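Local atomic coordinates of putative phosphosugar isomerase (PDB entry 3FJ1), a protein that probably binds phosphosugars or related carbohydrate derivatives through its two SIS domains and may act as an isomerase or aminotransferase on them. Residues L96-S101 / V122-D127. Residues are numbered along the deposited sequence; the frame is centred on the assembly and turned at random.
Sequences LAVSQS and VALTND
Ala97 and Leu124 are laced together where two neighbouring parallel strands, 93-99 and 120-125, run side by side in the five-stranded sheet of the first SIS domain; helix 105-116 makes the crossover of this beta-alpha-beta unit. Ala97 N donates to Val122 O and Ala97 O accepts from Leu124 N at 2.8 Å, a nearly straight bond, and Ser99 N then reaches Leu124 O. On one face of the sheet Leu124 is flanked by two side chains of the other strand. With CG anti to its N (chi1 -170°), and so beside its carbonyl carbon, Leu96 brings methyl CD1 over to Leu124 CG at 3.9 Å; from farther along the strand Val98 CG2 meets Leu124 CD1. Helix 53-69 lies over this apolar patch, with Leu61 against Leu96 and Leu124. The alanines Ala97 and Ala123 point to the other face, where Leu132 packs on both.

At the C-terminal ends of the strands, side chain and backbone share the pairing. The hydroxyl of Thr125, swung away from the residue's own N (chi1 -176°), donates from OG1 to Ser99 O at 2.9 Å. The same OG1 accepts from Asp127 N, closing an ST turn that ties the loop back to the strand end. A valine in place of Thr125 would probably leave Ser99 O without this donor and the amide of Asp127 without its acceptor, setting the turn freer to move. Next to it, Asn126 N bonds to Gln100 O on a more bent path, 143° at the hydrogen, while the side-chain amide of Asn126 is held at both its polar atoms, OD1 accepting from Ala144 N and ND2 donating to Gly145 O. Asp127 OD1 accepts from Ala129 N; a water donates to Ser101 O at 2.7 Å and also to Asp127 OD2, bridging the two loops.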
ATOM      1  N   LEU A  96      11.884   9.717  -7.288  1.00  9.38           N
ATOM      2  CA  LEU A  96      11.352   9.282  -8.550  1.00 10.10           C
ATOM      3  C   LEU A  96       9.839   9.549  -8.577  1.00  9.13           C
ATOM      4  O   LEU A  96       9.113   8.953  -7.790  1.00  9.30           O
ATOM      5  CB  LEU A  96      11.660   7.805  -8.718  1.00 11.40           C
ATOM      6  CG  LEU A  96      11.393   7.224 -10.070  1.00 13.18           C
ATOM      7  CD1 LEU A  96      12.265   7.869 -11.163  1.00 13.07           C
ATOM      8  CD2 LEU A  96      11.630   5.719  -9.977  1.00 14.41           C
ATOM      9  N   ALA A  97       9.406  10.456  -9.447  1.00  9.01           N
ATOM     10  CA  ALA A  97       7.987  10.795  -9.573  1.00  8.74           C
ATOM     11  C   ALA A  97       7.441  10.136 -10.847  1.00  8.90           C
ATOM     12  O   ALA A  97       8.055  10.234 -11.907  1.00 10.39           O
ATOM     13  CB  ALA A  97       7.791  12.291  -9.616  1.00  7.99           C
ATOM     14  N   VAL A  98       6.306   9.454 -10.760  1.00  9.62           N
ATOM     15  CA  VAL A  98       5.749   8.792 -11.955  1.00  8.63           C
ATOM     16  C   VAL A  98       4.312   9.278 -12.172  1.00  9.43           C
ATOM     17  O   VAL A  98       3.497   9.159 -11.275  1.00  8.38           O
ATOM     18  CB  VAL A  98       5.787   7.282 -11.785  1.00  9.02           C
ATOM     19  CG1 VAL A  98       5.245   6.596 -13.036  1.00  9.78           C
ATOM     20  CG2 VAL A  98       7.226   6.802 -11.436  1.00  9.02           C
ATOM     21  N   SER A  99       4.010   9.835 -13.348  1.00 10.35           N
ATOM     22  CA  SER A  99       2.675  10.351 -13.614  1.00 11.70           C
ATOM     23  C   SER A  99       2.447  10.466 -15.101  1.00 13.27           C
ATOM     24  O   SER A  99       3.245  11.121 -15.758  1.00 14.29           O
ATOM     25  CB  SER A  99       2.539  11.753 -13.022  1.00 11.99           C
ATOM     26  OG  SER A  99       1.335  12.372 -13.430  1.00 11.36           O
ATOM     27  N   GLN A 100       1.364   9.871 -15.611  1.00 14.29           N
ATOM     28  CA  GLN A 100       0.971   9.935 -17.033  0.50 14.78           C
ATOM     29  C   GLN A 100       1.049  11.396 -17.570  1.00 14.65           C
ATOM     30  O   GLN A 100       1.851  11.738 -18.457  1.00 16.05           O
ATOM     31  CB  GLN A 100      -0.468   9.326 -17.153  0.50 14.90           C
ATOM     32  CG  GLN A 100      -1.092   9.015 -18.557  0.50 14.64           C
ATOM     33  CD  GLN A 100      -2.453   8.228 -18.474  0.50 14.53           C
ATOM     34  OE1 GLN A 100      -2.867   7.538 -19.417  0.50 14.13           O
ATOM     35  NE2 GLN A 100      -3.134   8.347 -17.334  0.50 14.86           N
ATOM     36  N   SER A 101       0.186  12.256 -17.028  1.00 14.93           N
ATOM     37  CA  SER A 101       0.052  13.643 -17.498  1.00 15.21           C
ATOM     38  C   SER A 101       0.951  14.648 -16.793  1.00 14.65           C
ATOM     39  O   SER A 101       1.209  15.711 -17.337  1.00 14.02           O
ATOM     40  CB  SER A 101      -1.402  14.135 -17.334  1.00 16.19           C
ATOM     41  OG  SER A 101      -1.662  14.528 -15.979  1.00 18.25           O
ATOM     42  N   VAL A 122      13.656  13.091 -10.439  1.00 10.05           N
ATOM     43  CA  VAL A 122      13.539  12.566 -11.793  1.00  9.76           C
ATOM     44  C   VAL A 122      12.080  12.202 -12.032  1.00 10.80           C
ATOM     45  O   VAL A 122      11.491  11.476 -11.221  1.00 11.13           O
ATOM     46  CB  VAL A 122      14.412  11.301 -11.975  1.00  9.95           C
ATOM     47  CG1 VAL A 122      14.268  10.700 -13.373  1.00  9.83           C
ATOM     48  CG2 VAL A 122      15.894  11.600 -11.665  1.00  8.95           C
ATOM     49  N   ALA A 123      11.488  12.717 -13.111  1.00 10.28           N
ATOM     50  CA  ALA A 123      10.095  12.429 -13.445  1.00 10.86           C
ATOM     51  C   ALA A 123      10.019  11.463 -14.617  1.00 10.95           C
ATOM     52  O   ALA A 123      10.728  11.651 -15.611  1.00 10.94           O
ATOM     53  CB  ALA A 123       9.336  13.712 -13.794  1.00 11.19           C
ATOM     54  N   LEU A 124       9.172  10.434 -14.480  1.00 10.29           N
ATOM     55  CA  LEU A 124       8.821   9.504 -15.550  1.00 10.63           C
ATOM     56  C   LEU A 124       7.378   9.902 -15.950  1.00 10.79           C
ATOM     57  O   LEU A 124       6.440   9.751 -15.169  1.00  9.50           O
ATOM     58  CB  LEU A 124       8.851   8.050 -15.089  1.00  9.95           C
ATOM     59  CG  LEU A 124      10.161   7.523 -14.482  1.00  9.34           C
ATOM     60  CD1 LEU A 124      10.094   6.001 -14.229  1.00  9.87           C
ATOM     61  CD2 LEU A 124      11.363   7.876 -15.319  1.00  8.99           C
ATOM     62  N   THR A 125       7.237  10.459 -17.144  1.00 12.29           N
ATOM     63  CA  THR A 125       5.967  11.057 -17.576  1.00 12.36           C
ATOM     64  C   THR A 125       5.796  10.979 -19.085  1.00 13.61           C
ATOM     65  O   THR A 125       6.792  10.854 -19.825  1.00 11.63           O
ATOM     66  CB  THR A 125       5.830  12.549 -17.056  1.00 12.89           C
ATOM     67  OG1 THR A 125       4.558  13.109 -17.402  1.00 12.95           O
ATOM     68  CG2 THR A 125       6.903  13.466 -17.578  1.00 12.48           C
ATOM     69  N   ASN A 126       4.525  11.014 -19.503  1.00 14.44           N
ATOM     70  CA  ASN A 126       4.149  11.024 -20.935  1.00 15.35           C
ATOM     71  C   ASN A 126       4.036  12.461 -21.479  1.00 16.53           C
ATOM     72  O   ASN A 126       3.718  12.659 -22.660  1.00 17.83           O
ATOM     73  CB  ASN A 126       2.831  10.254 -21.148  1.00 15.65           C
ATOM     74  CG  ASN A 126       2.683   9.703 -22.561  1.00 16.24           C
ATOM     75  OD1 ASN A 126       3.672   9.362 -23.235  1.00 15.52           O
ATOM     76  ND2 ASN A 126       1.422   9.604 -23.025  1.00 16.76           N
ATOM     77  N   ASP A 127       4.236  13.459 -20.619  1.00 16.58           N
ATOM     78  CA  ASP A 127       4.258  14.855 -21.064  1.00 16.97           C
ATOM     79  C   ASP A 127       5.471  15.581 -20.511  1.00 16.56           C
ATOM     80  O   ASP A 127       5.469  16.038 -19.360  1.00 16.11           O
ATOM     81  CB  ASP A 127       2.969  15.572 -20.659  1.00 16.89           C
ATOM     82  CG  ASP A 127       2.874  16.965 -21.253  1.00 17.45           C
ATOM     83  OD1 ASP A 127       3.879  17.458 -21.813  1.00 17.40           O
ATOM     84  OD2 ASP A 127       1.782  17.560 -21.147  1.00 17.63           O
TER
HETATM   85  O   HOH W   1       0.160  17.279 -19.234  1.00 35.73           O